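Local coordinates for protein glycosyltransferase Gtf1 (PDB 4PQG) that belongs to the GT-B glycosyltransferases, pairs two Rossmann-like domains with an added extended beta-sheet domain, and holds UDP in a pocket, at residues L52-I56 against Q57-A61; N476-E479 against A480-Y484. One frame throughout, in Å; residues are numbered along the deposited sequence.

Contact 1 (L52-I56 against Q57-A61)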
loop_
_atom_site.group_PDB
_atom_site.type_symbol
_atom_site.label_atom_id
_atom_site.label_comp_id
_atom_site.label_asym_id
_atom_site.label_seq_id
_atom_site.Cartn_x
_atom_site.Cartn_y
_atom_site.Cartn_z
ATOM N N LEU A 52 2.164 -7.984 -13.207
ATOM C CA LEU A 52 1.667 -8.995 -14.128
ATOM C C LEU A 52 1.131 -10.228 -13.398
ATOM O O LEU A 52 0.307 -10.964 -13.943
ATOM C CB LEU A 52 2.776 -9.407 -15.121
ATOM C CG LEU A 52 3.104 -8.351 -16.201
ATOM C CD1 LEU A 52 4.271 -8.783 -17.078
ATOM C CD2 LEU A 52 1.888 -8.011 -17.066
ATOM N N ALA A 53 1.584 -10.429 -12.163
ATOM C CA ALA A 53 1.157 -11.583 -11.357
ATOM C C ALA A 53 -0.352 -11.535 -11.126
ATOM O O ALA A 53 -1.015 -12.577 -10.997
ATOM C CB ALA A 53 1.907 -11.603 -10.032
ATOM N N ASP A 54 -0.874 -10.309 -11.067
ATOM C CA ASP A 54 -2.303 -10.052 -10.994
ATOM C C ASP A 54 -2.698 -9.050 -12.052
ATOM O O ASP A 54 -1.866 -8.249 -12.471
ATOM C CB ASP A 54 -2.635 -9.426 -9.639
ATOM C CG ASP A 54 -2.495 -10.408 -8.502
ATOM O OD1 ASP A 54 -3.351 -11.304 -8.407
ATOM O OD2 ASP A 54 -1.520 -10.291 -7.742
ATOM N N ASN A 55 -3.968 -9.069 -12.448
ATOM C CA ASN A 55 -4.558 -7.956 -13.177
ATOM C C ASN A 55 -4.593 -6.742 -12.233
ATOM O O ASN A 55 -5.210 -6.807 -11.180
ATOM C CB ASN A 55 -5.982 -8.326 -13.630
ATOM C CG ASN A 55 -6.663 -7.218 -14.423
ATOM O OD1 ASN A 55 -6.240 -6.057 -14.397
ATOM N ND2 ASN A 55 -7.730 -7.581 -15.145
ATOM N N ILE A 56 -3.938 -5.637 -12.602
ATOM C CA ILE A 56 -3.868 -4.485 -11.705
ATOM C C ILE A 56 -5.259 -3.977 -11.270
ATOM O O ILE A 56 -5.426 -3.482 -10.153
ATOM C CB ILE A 56 -2.954 -3.339 -12.261
ATOM C CG1 ILE A 56 -2.549 -2.378 -11.122
ATOM C CG2 ILE A 56 -3.610 -2.619 -13.446
ATOM C CD1 ILE A 56 -1.610 -1.251 -11.523
ATOM N N GLN A 57 -6.259 -4.132 -12.141
ATOM C CA GLN A 57 -7.610 -3.703 -11.830
ATOM C C GLN A 57 -8.159 -4.471 -10.616
ATOM O O GLN A 57 -8.893 -3.919 -9.795
ATOM C CB GLN A 57 -8.533 -3.889 -13.041
ATOM C CG GLN A 57 -9.921 -3.272 -12.851
ATOM C CD GLN A 57 -10.847 -4.151 -12.033
ATOM O OE1 GLN A 57 -10.612 -5.344 -11.899
ATOM N NE2 GLN A 57 -11.908 -3.560 -11.481
ATOM N N HIS A 58 -7.822 -5.744 -10.510
ATOM C CA HIS A 58 -8.280 -6.530 -9.360
ATOM C C HIS A 58 -7.767 -5.939 -8.076
ATOM O O HIS A 58 -8.480 -5.887 -7.076
ATOM C CB HIS A 58 -7.856 -7.979 -9.491
ATOM C CG HIS A 58 -8.405 -8.665 -10.707
ATOM N ND1 HIS A 58 -7.940 -9.845 -11.134
ATOM C CD2 HIS A 58 -9.406 -8.287 -11.605
ATOM C CE1 HIS A 58 -8.624 -10.218 -12.237
ATOM N NE2 HIS A 58 -9.511 -9.264 -12.524
ATOM N N LEU A 59 -6.524 -5.467 -8.106
ATOM C CA LEU A 59 -5.874 -4.898 -6.924
ATOM C C LEU A 59 -6.439 -3.523 -6.546
ATOM O O LEU A 59 -6.683 -3.235 -5.347
ATOM C CB LEU A 59 -4.355 -4.825 -7.139
ATOM C CG LEU A 59 -3.653 -6.169 -7.417
ATOM C CD1 LEU A 59 -2.196 -6.008 -7.832
ATOM C CD2 LEU A 59 -3.762 -7.131 -6.238
ATOM N N THR A 60 -6.633 -2.671 -7.549
ATOM C CA THR A 60 -7.118 -1.321 -7.307
ATOM C C THR A 60 -8.581 -1.346 -6.854
ATOM O O THR A 60 -8.955 -0.609 -5.932
ATOM C CB THR A 60 -6.936 -0.415 -8.554
ATOM O OG1 THR A 60 -7.595 -0.999 -9.685
ATOM C CG2 THR A 60 -5.463 -0.250 -8.866
ATOM N N ALA A 61 -9.399 -2.205 -7.469
ATOM C CA ALA A 61 -10.813 -2.316 -7.088
ATOM C C ALA A 61 -10.896 -2.808 -5.642
ATOM O O ALA A 61 -11.702 -2.309 -4.850
ATOM C CB ALA A 61 -11.568 -3.266 -8.011
HETATM O O HOH W 1 -5.531 -10.877 -10.274
#
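Asn55 stands at the N-cap of helix 56-63, and its side chain meets Gln57 and His58 at once. Its CB lies over one face of the His58 imidazole, a CH-pi contact with CB 3.5 Å from the ring centroid and 13° off the normal. Beyond CB, the CG is anti to the backbone N (chi1 -179°), which carries the amide forward over the start of the helix. There Asn55 OD1 accepts from Gln57 N at 3.0 Å, the donor standing above the amide carbonyl plane. Asn55 ND2 bonds to Ala83 O and Thr85 OG1, while His58 NE2 is paired with Thr85 N. In the backbone, His58 N bonds to Asn55 O and Thr60 N to Ile56 O. A water in the plane of the His58 ring lies 2.8 Å from His58 ND1, donates to Asp54 OD1 and accepts from Asn55 N; Asp54 OD1 also accepts from Trp20 NE1. Asp54 CB rests 3.9 Å from Leu59 CD1. Ile56 and Thr60 seat the turn on strands 42-47 and 70-72 of the parallel sheet. The cap thus gives Gln57 N a side-chain acceptor, and the water at ND1 and Thr85 N at NE2 together probably fix the rotation of the imidazole.

Contact 2 (N476-E479 against A480-Y484)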
loop_
_atom_site.group_PDB
_atom_site.type_symbol
_atom_site.label_atom_id
_atom_site.label_comp_id
_atom_site.label_asym_id
_atom_site.label_seq_id
_atom_site.Cartn_x
_atom_site.Cartn_y
_atom_site.Cartn_z
ATOM N N ASN A 476 -10.955 -1.040 35.724
ATOM C CA ASN A 476 -12.246 -0.806 35.072
ATOM C C ASN A 476 -12.273 0.415 34.162
ATOM O O ASN A 476 -13.217 1.202 34.210
ATOM C CB ASN A 476 -13.354 -0.670 36.123
ATOM C CG ASN A 476 -14.275 -1.859 36.143
ATOM O OD1 ASN A 476 -13.966 -2.889 36.755
ATOM N ND2 ASN A 476 -15.423 -1.730 35.471
ATOM N N ARG A 477 -11.240 0.578 33.341
ATOM C CA ARG A 477 -11.088 1.808 32.564
ATOM C C ARG A 477 -11.754 1.765 31.179
ATOM O O ARG A 477 -11.837 2.790 30.503
ATOM C CB ARG A 477 -9.606 2.212 32.453
ATOM C CG ARG A 477 -8.855 2.302 33.786
ATOM C CD ARG A 477 -9.082 3.618 34.516
ATOM N NE ARG A 477 -8.617 4.754 33.729
ATOM C CZ ARG A 477 -9.412 5.692 33.221
ATOM N NH1 ARG A 477 -10.720 5.665 33.449
ATOM N NH2 ARG A 477 -8.900 6.679 32.502
ATOM N N LEU A 478 -12.257 0.597 30.787
ATOM C CA LEU A 478 -12.681 0.359 29.399
ATOM C C LEU A 478 -13.796 1.291 28.881
ATOM O O LEU A 478 -13.658 1.870 27.799
ATOM C CB LEU A 478 -13.041 -1.119 29.172
ATOM C CG LEU A 478 -13.545 -1.490 27.767
ATOM C CD1 LEU A 478 -12.463 -1.318 26.698
ATOM C CD2 LEU A 478 -14.104 -2.905 27.752
ATOM N N GLU A 479 -14.879 1.447 29.646
ATOM C CA GLU A 479 -15.963 2.356 29.250
ATOM C C GLU A 479 -15.487 3.786 29.030
ATOM O O GLU A 479 -15.741 4.376 27.969
ATOM C CB GLU A 479 -17.100 2.348 30.272
ATOM C CG GLU A 479 -18.048 1.167 30.155
ATOM C CD GLU A 479 -19.395 1.428 30.824
ATOM O OE1 GLU A 479 -19.551 2.474 31.500
ATOM O OE2 GLU A 479 -20.309 0.585 30.669
ATOM N N ALA A 480 -14.800 4.344 30.020
ATOM C CA ALA A 480 -14.310 5.719 29.934
ATOM C C ALA A 480 -13.314 5.914 28.767
ATOM O O ALA A 480 -13.344 6.932 28.067
ATOM C CB ALA A 480 -13.667 6.135 31.252
ATOM N N MET A 481 -12.422 4.947 28.585
ATOM C CA MET A 481 -11.401 5.017 27.524
ATOM C C MET A 481 -11.988 4.925 26.111
ATOM O O MET A 481 -11.636 5.720 25.233
ATOM C CB MET A 481 -10.347 3.935 27.735
ATOM C CG MET A 481 -9.336 4.299 28.803
ATOM S SD MET A 481 -8.164 2.969 29.056
ATOM C CE MET A 481 -7.012 3.777 30.164
ATOM N N ARG A 482 -12.875 3.963 25.891
ATOM C CA ARG A 482 -13.631 3.908 24.642
ATOM C C ARG A 482 -14.308 5.246 24.326
ATOM O O ARG A 482 -14.191 5.763 23.208
ATOM C CB ARG A 482 -14.648 2.756 24.671
ATOM C CG ARG A 482 -15.780 2.893 23.663
ATOM C CD ARG A 482 -16.573 1.612 23.524
ATOM N NE ARG A 482 -17.264 1.249 24.762
ATOM C CZ ARG A 482 -17.012 0.161 25.486
ATOM N NH1 ARG A 482 -17.712 -0.075 26.588
ATOM N NH2 ARG A 482 -16.059 -0.689 25.130
ATOM N N ALA A 483 -14.979 5.826 25.320
ATOM C CA ALA A 483 -15.717 7.067 25.117
ATOM C C ALA A 483 -14.768 8.186 24.719
ATOM O O ALA A 483 -15.067 9.004 23.847
ATOM C CB ALA A 483 -16.498 7.432 26.380
ATOM N N TYR A 484 -13.596 8.185 25.342
ATOM C CA TYR A 484 -12.581 9.162 25.027
ATOM C C TYR A 484 -11.976 8.960 23.617
ATOM O O TYR A 484 -11.645 9.940 22.945
ATOM C CB TYR A 484 -11.496 9.173 26.104
ATOM C CG TYR A 484 -10.840 10.514 26.246
ATOM C CD1 TYR A 484 -11.262 11.421 27.233
ATOM C CD2 TYR A 484 -9.809 10.899 25.382
ATOM C CE1 TYR A 484 -10.661 12.668 27.352
ATOM C CE2 TYR A 484 -9.204 12.139 25.494
ATOM C CZ TYR A 484 -9.634 13.016 26.476
ATOM O OH TYR A 484 -9.020 14.231 26.585
HETATM O O HOH W 2 -14.539 3.311 32.584
HETATM O O HOH W 3 -18.031 3.793 26.374
#
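Arg477 and Met481 pack together, one helical turn apart, near the beginning of helix 478-489. The thioether crosses the arginine at about a right angle, with Met481 SD 3.8 Å from Arg477 CB and its CE close to the same carbon. Bends at chi2 and chi3 (-82° and -61°) fold Arg477 back, so that Met481 CG lies over one face of the guanidinium and Arg477 NH1 comes to 3.7 Å from Ala480 CB. On another side of the helix Arg482 bends at chi3, bringing Arg482 NH2 to 3.7 Å from Leu478 CG, with Leu478 O and Glu479 CA over one face of its guanidinium. Glu479 OE2 and Arg482 NH1 remain 4.9 Å apart, at most a long-range attraction, with no salt bridge. Backbone bonds run i to i+4, including Met481 N to Arg477 O at 2.9 Å. One water bridges Asn476 O and Ala480 N, four residues apart; another links Glu479 O to the side-chain NE of Arg482. Asn476, with positive phi, is the C-prime residue of the Schellman motif closing helix 458-474. Leu478 and Met481 both pack on Leu472 of that helix, while Arg477 and Met481 touch Tyr448 of strand 447-450 and Arg477 NH2 bonds to Gly444 O.

Both contacts are local and show how a helix is begun, once in a buried setting and once at the surface. From the N terminus, contact 1 comes first, where the loop after strand 42-47 turns into helix 56-63 beside the N-terminal seven-stranded parallel sheet; Leu52 also reaches strand 154-163 of the extended antiparallel sheet. Contact 2 follows much later, where helix 458-474 gives way to helix 478-489 beside the six-stranded parallel sheet. Neither encloses a long loop, and the two run in series without nesting or crossing. They lie on opposite sides of the chain's centre, their centres about 41 Å apart, each beside a different parallel sheet.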